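PDB 4TW5: Eps1p from Saccharomyces cerevisiae, which belongs to the thioredoxin clan and is seen here as a fragment with two consecutive thioredoxin-like domains, each carrying a CXXC disulfide. Local coordinates for residues H181-T186 against P233-V238; K188-Q193 against G260-A265. One frame throughout, in Å; residues are numbered along the deposited sequence. Where two conformers were deposited one is given.

Contacts 1 and 2 both hold helix 180-196 of the second thioredoxin-like domain of Eps1p, one against a strand of the sheet, the other against a helix beside it. Both are buried, with centres about 9 Å apart. Contact 1 sets the first part of the helix on the start of strand 234-238 and is wholly apolar. In contact 2 a later turn of the helix meets helix 259-265, and an amide joins the apolar atoms. The two touch directly: Phe183 CE1 lies 3.8 Å from Tyr261 CZ, so the helix-strand and helix-helix contacts form continuous packing over the sheet.

Contact 1 (H181-T186 against P233-V238); sequences HEFQRT and PKVALV
Phe183 spans the gap between helix 180-196 and the chain entering strand 234-238, and its ring meets Pro233 first and Val235 second. At the root, CB of Phe183 is 4.1 Å from CG of Pro233. The first torsion (chi1 -161°) places CG anti to the backbone N and swings the ring out over the beginning of the strand. Next along that ring, CD2 of Phe183 approaches CB of Pro233 at 3.9 Å; the two side chains run past each other in opposite directions. Farther out, Phe183 CE2 lies 3.9 Å from Val235 CG2. At the far end of the ring, Phe183 CZ makes the shortest approach, 3.7 Å to the same Val235 methyl, and these side chains cross at a slant. Pro233 also touches Cys180 of the CXXC disulfide, a position consistent with the proline that faces this motif in thioredoxin folds. On the helix side of the strand, the Tyr261 ring packs edge-to-face with that of Phe183. Since everything exchanged between helix and strand is carbon against carbon, the fit depends on shape and burial, with no polar bond to impose a direction on the ring.

Contact 2 (K188-Q193 against G260-A265); sequences KIISRQ and GYVDFA
Ile190 and Tyr261 supply the closest apolar meeting of the two helices. CD1 of Ile190 presses against CB of Tyr261 at 3.6 Å and is also 3.7 Å from CD2 of that ring, so one methyl rests against CB and the adjoining CG and CD2 of the ring. With CG1 anti to the carbonyl carbon (chi1 -66°) and the chain extended beyond it, CD1 of Ile190 reaches Tyr261. A looser touch joins the other branch, Ile190 CG2, to Val262 CG2 at 4.5 Å.

The segment axes approach to 9.8 Å and cross at -37°, running roughly in the same direction. This is the packing of two helices on one face of a thioredoxin-like sheet: Ile190 from one and Phe264 and Ala265 from the other all reach Leu156 of the central strand 155-160.

Mixed polar and apolar contact comes from Gln193, whose side chain crosses that of Val262 at about a right angle. Its OE1 sits 3.5 Å from Val262 CG2, a van der Waals touch, while its hydrogen-bonding partner is Ser258 OG. NE2 of the same amide bonds to Arg116 O, so both ends of this buried group are engaged and its rotation is probably fixed.

Within helix 180-196, the carbonyl of Lys188 accepts twice. Ser191 OG donates to Lys188 O over 2.8 Å, and Arg192 N reaches the same oxygen from the same face of the carbonyl plane; Ser191 OG is in turn bonded to Glu134 N.

Contact 1 (H181-T186 against P233-V238)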
loop_
_atom_site.group_PDB
_atom_site.type_symbol
_atom_site.label_atom_id
_atom_site.label_comp_id
_atom_site.label_asym_id
_atom_site.label_seq_id
_atom_site.Cartn_x
_atom_site.Cartn_y
_atom_site.Cartn_z
ATOM N N HIS A 181 6.767 11.817 20.348
ATOM C CA HIS A 181 7.612 12.927 20.776
ATOM C C HIS A 181 8.556 12.524 21.901
ATOM O O HIS A 181 9.733 12.863 21.886
ATOM C CB HIS A 181 6.752 14.103 21.220
ATOM C CG HIS A 181 7.545 15.271 21.719
ATOM N ND1 HIS A 181 8.037 16.247 20.880
ATOM C CD2 HIS A 181 7.945 15.608 22.968
ATOM C CE1 HIS A 181 8.695 17.142 21.593
ATOM N NE2 HIS A 181 8.655 16.776 22.862
ATOM N N GLU A 182 8.033 11.813 22.894
ATOM C CA GLU A 182 8.868 11.268 23.957
ATOM C C GLU A 182 9.972 10.394 23.339
ATOM O O GLU A 182 11.134 10.417 23.757
ATOM C CB GLU A 182 8.048 10.433 24.941
ATOM C CG GLU A 182 8.799 10.004 26.219
ATOM C CD GLU A 182 7.963 9.108 27.142
ATOM O OE1 GLU A 182 7.205 8.256 26.633
ATOM O OE2 GLU A 182 8.041 9.258 28.382
ATOM N N PHE A 183 9.595 9.590 22.352
ATOM C CA PHE A 183 10.546 8.639 21.812
ATOM C C PHE A 183 11.601 9.314 20.940
ATOM O O PHE A 183 12.646 8.715 20.700
ATOM C CB PHE A 183 9.834 7.533 21.020
ATOM C CG PHE A 183 10.686 6.294 20.813
ATOM C CD1 PHE A 183 11.006 5.478 21.879
ATOM C CD2 PHE A 183 11.198 5.978 19.562
ATOM C CE1 PHE A 183 11.797 4.360 21.701
ATOM C CE2 PHE A 183 12.001 4.847 19.377
ATOM C CZ PHE A 183 12.293 4.042 20.447
ATOM N N GLN A 184 11.365 10.545 20.470
ATOM C CA GLN A 184 12.444 11.203 19.721
ATOM C C GLN A 184 13.641 11.487 20.619
ATOM O O GLN A 184 14.790 11.412 20.186
ATOM C CB GLN A 184 11.994 12.482 19.060
ATOM C CG GLN A 184 11.294 12.285 17.737
ATOM C CD GLN A 184 10.918 13.625 17.115
ATOM O OE1 GLN A 184 10.040 14.331 17.620
ATOM N NE2 GLN A 184 11.566 13.971 16.010
ATOM N N ARG A 185 13.367 11.819 21.870
ATOM C CA ARG A 185 14.426 12.054 22.825
ATOM C C ARG A 185 15.146 10.743 23.074
ATOM O O ARG A 185 16.377 10.676 23.045
ATOM C CB ARG A 185 13.864 12.604 24.139
ATOM C CG ARG A 185 14.942 12.889 25.149
ATOM C CD ARG A 185 14.427 13.660 26.304
ATOM N NE ARG A 185 15.391 14.702 26.633
ATOM C CZ ARG A 185 16.214 14.679 27.669
ATOM N NH1 ARG A 185 16.182 13.678 28.536
ATOM N NH2 ARG A 185 17.037 15.685 27.853
ATOM N N THR A 186 14.352 9.710 23.340
ATOM C CA THR A 186 14.851 8.378 23.586
ATOM C C THR A 186 15.669 7.865 22.407
ATOM O O THR A 186 16.756 7.321 22.606
ATOM C CB THR A 186 13.707 7.431 23.903
ATOM O OG1 THR A 186 13.005 7.940 25.035
ATOM C CG2 THR A 186 14.217 6.076 24.259
ATOM N N PRO A 233 6.103 4.165 17.746
ATOM C CA PRO A 233 7.220 3.904 16.831
ATOM C C PRO A 233 7.735 2.484 17.065
ATOM O O PRO A 233 7.582 1.934 18.167
ATOM C CB PRO A 233 8.250 4.975 17.211
ATOM C CG PRO A 233 7.451 5.994 18.030
ATOM C CD PRO A 233 6.412 5.213 18.726
ATOM N N LYS A 234 8.252 1.844 16.028
ATOM C CA LYS A 234 8.782 0.494 16.215
ATOM C C LYS A 234 10.288 0.483 16.034
ATOM O O LYS A 234 10.832 1.339 15.350
ATOM C CB LYS A 234 8.123 -0.484 15.248
ATOM C CG LYS A 234 6.618 -0.537 15.425
ATOM C CD LYS A 234 6.229 -1.148 16.748
ATOM C CE LYS A 234 4.724 -1.424 16.734
ATOM N NZ LYS A 234 4.254 -2.183 17.930
ATOM N N VAL A 235 10.943 -0.496 16.654
ATOM C CA VAL A 235 12.379 -0.681 16.595
ATOM C C VAL A 235 12.719 -2.129 16.244
ATOM O O VAL A 235 12.134 -3.051 16.819
ATOM C CB VAL A 235 13.053 -0.309 17.947
ATOM C CG1 VAL A 235 14.559 -0.653 17.949
ATOM C CG2 VAL A 235 12.839 1.154 18.276
ATOM N N ALA A 236 13.670 -2.319 15.323
ATOM C CA ALA A 236 14.165 -3.646 14.934
ATOM C C ALA A 236 15.697 -3.669 14.727
ATOM O O ALA A 236 16.289 -2.691 14.282
ATOM C CB ALA A 236 13.478 -4.101 13.674
ATOM N N LEU A 237 16.336 -4.801 14.994
ATOM C CA LEU A 237 17.787 -4.903 14.772
ATOM C C LEU A 237 18.108 -5.621 13.464
ATOM O O LEU A 237 17.450 -6.608 13.119
ATOM C CB LEU A 237 18.457 -5.626 15.923
ATOM C CG LEU A 237 19.983 -5.720 15.912
ATOM C CD1 LEU A 237 20.630 -4.345 15.974
ATOM C CD2 LEU A 237 20.404 -6.523 17.107
ATOM N N VAL A 238 19.053 -5.061 12.710
ATOM C CA VAL A 238 19.593 -5.687 11.510
ATOM C C VAL A 238 21.021 -6.196 11.755
ATOM O O VAL A 238 21.908 -5.432 12.112
ATOM C CB VAL A 238 19.627 -4.734 10.297
ATOM C CG1 VAL A 238 20.079 -5.496 9.061
ATOM C CG2 VAL A 238 18.263 -4.064 10.059
#

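Contact 2 (K188-Q193 against G260-A265)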
loop_
_atom_site.group_PDB
_atom_site.type_symbol
_atom_site.label_atom_id
_atom_site.label_comp_id
_atom_site.label_asym_id
_atom_site.label_seq_id
_atom_site.Cartn_x
_atom_site.Cartn_y
_atom_site.Cartn_z
ATOM N N LYS A 188 17.278 9.551 20.029
ATOM C CA LYS A 188 18.506 10.304 19.923
ATOM C C LYS A 188 19.543 9.818 20.943
ATOM O O LYS A 188 20.697 9.627 20.611
ATOM C CB LYS A 188 18.219 11.792 20.137
ATOM C CG LYS A 188 19.423 12.705 19.994
ATOM C CD LYS A 188 18.936 14.129 19.957
ATOM C CE LYS A 188 20.058 15.113 19.771
ATOM N NZ LYS A 188 19.511 16.485 19.650
ATOM N N ILE A 189 19.114 9.583 22.176
ATOM C CA ILE A 189 20.026 9.127 23.214
ATOM C C ILE A 189 20.570 7.721 22.841
ATOM O O ILE A 189 21.783 7.497 22.838
ATOM C CB ILE A 189 19.311 9.117 24.601
ATOM C CG1 ILE A 189 18.883 10.529 24.990
ATOM C CG2 ILE A 189 20.199 8.565 25.687
ATOM C CD1 ILE A 189 17.928 10.589 26.181
ATOM N N ILE A 190 19.672 6.828 22.438
ATOM C CA ILE A 190 20.026 5.513 21.921
ATOM C C ILE A 190 21.015 5.584 20.783
ATOM O O ILE A 190 21.927 4.740 20.711
ATOM C CB ILE A 190 18.788 4.760 21.456
ATOM C CG1 ILE A 190 17.902 4.459 22.657
ATOM C CG2 ILE A 190 19.145 3.500 20.704
ATOM C CD1 ILE A 190 16.507 4.054 22.289
ATOM N N SER A 191 20.839 6.530 19.865
ATOM C CA SER A 191 21.741 6.587 18.720
ATOM C C SER A 191 23.163 6.943 19.163
ATOM O O SER A 191 24.132 6.388 18.663
ATOM C CB SER A 191 21.264 7.578 17.676
ATOM O OG SER A 191 21.532 8.906 18.075
ATOM N N ARG A 192 23.280 7.847 20.127
ATOM C CA ARG A 192 24.595 8.278 20.558
ATOM C C ARG A 192 25.261 7.204 21.423
ATOM O O ARG A 192 26.436 6.985 21.303
ATOM C CB ARG A 192 24.503 9.604 21.304
ATOM C CG ARG A 192 24.338 10.801 20.356
ATOM C CD ARG A 192 24.019 12.129 21.079
ATOM N NE ARG A 192 24.946 12.559 22.136
ATOM C CZ ARG A 192 26.168 13.046 21.930
ATOM N NH1 ARG A 192 26.639 13.172 20.704
ATOM N NH2 ARG A 192 26.906 13.434 22.956
ATOM N N GLN A 193 24.511 6.529 22.274
ATOM C CA GLN A 193 25.096 5.487 23.102
ATOM C C GLN A 193 25.591 4.307 22.250
ATOM O O GLN A 193 26.681 3.791 22.477
ATOM C CB GLN A 193 24.080 5.024 24.153
ATOM C CG GLN A 193 23.816 6.070 25.242
ATOM C CD GLN A 193 22.903 5.545 26.336
ATOM O OE1 GLN A 193 21.849 4.998 26.052
ATOM N NE2 GLN A 193 23.303 5.708 27.586
ATOM N N GLY A 260 17.012 -0.518 27.598
ATOM C CA GLY A 260 16.513 -1.751 27.018
ATOM C C GLY A 260 16.876 -1.880 25.557
ATOM O O GLY A 260 17.336 -2.940 25.116
ATOM N N TYR A 261 16.711 -0.791 24.814
ATOM C CA TYR A 261 17.041 -0.776 23.397
ATOM C C TYR A 261 18.567 -0.931 23.128
ATOM O O TYR A 261 18.970 -1.660 22.219
ATOM C CB TYR A 261 16.521 0.515 22.756
ATOM C CG TYR A 261 15.026 0.699 22.965
ATOM C CD1 TYR A 261 14.113 0.071 22.149
ATOM C CD2 TYR A 261 14.544 1.486 23.992
ATOM C CE1 TYR A 261 12.775 0.208 22.348
ATOM C CE2 TYR A 261 13.193 1.635 24.193
ATOM C CZ TYR A 261 12.314 0.988 23.367
ATOM O OH TYR A 261 10.960 1.128 23.550
ATOM N N VAL A 262 19.401 -0.274 23.929
ATOM C CA VAL A 262 20.850 -0.345 23.736
ATOM C C VAL A 262 21.323 -1.780 23.939
ATOM O O VAL A 262 22.017 -2.354 23.090
ATOM C CB VAL A 262 21.607 0.603 24.705
ATOM C CG1 VAL A 262 23.111 0.292 24.722
ATOM C CG2 VAL A 262 21.397 2.055 24.295
ATOM N N ASP A 263 20.897 -2.373 25.049
ATOM C CA ASP A 263 21.296 -3.734 25.394
ATOM C C ASP A 263 20.741 -4.767 24.417
ATOM O O ASP A 263 21.367 -5.786 24.191
ATOM C CB ASP A 263 20.910 -4.046 26.838
ATOM C CG ASP A 263 21.653 -3.144 27.828
ATOM O OD1 ASP A 263 22.772 -2.673 27.472
ATOM O OD2 ASP A 263 21.131 -2.907 28.947
ATOM N N PHE A 264 19.567 -4.516 23.848
ATOM C CA PHE A 264 19.058 -5.397 22.807
ATOM C C PHE A 264 19.969 -5.337 21.593
ATOM O O PHE A 264 20.377 -6.366 21.055
ATOM C CB PHE A 264 17.632 -5.020 22.408
ATOM C CG PHE A 264 17.144 -5.707 21.161
ATOM C CD1 PHE A 264 16.762 -7.054 21.184
ATOM C CD2 PHE A 264 17.056 -5.014 19.979
ATOM C CE1 PHE A 264 16.283 -7.689 20.051
ATOM C CE2 PHE A 264 16.588 -5.625 18.828
ATOM C CZ PHE A 264 16.196 -6.974 18.858
ATOM N N ALA A 265 20.328 -4.126 21.196
ATOM C CA ALA A 265 21.170 -3.923 20.020
ATOM C C ALA A 265 22.548 -4.548 20.188
ATOM O O ALA A 265 23.243 -4.768 19.216
ATOM C CB ALA A 265 21.316 -2.428 19.715
#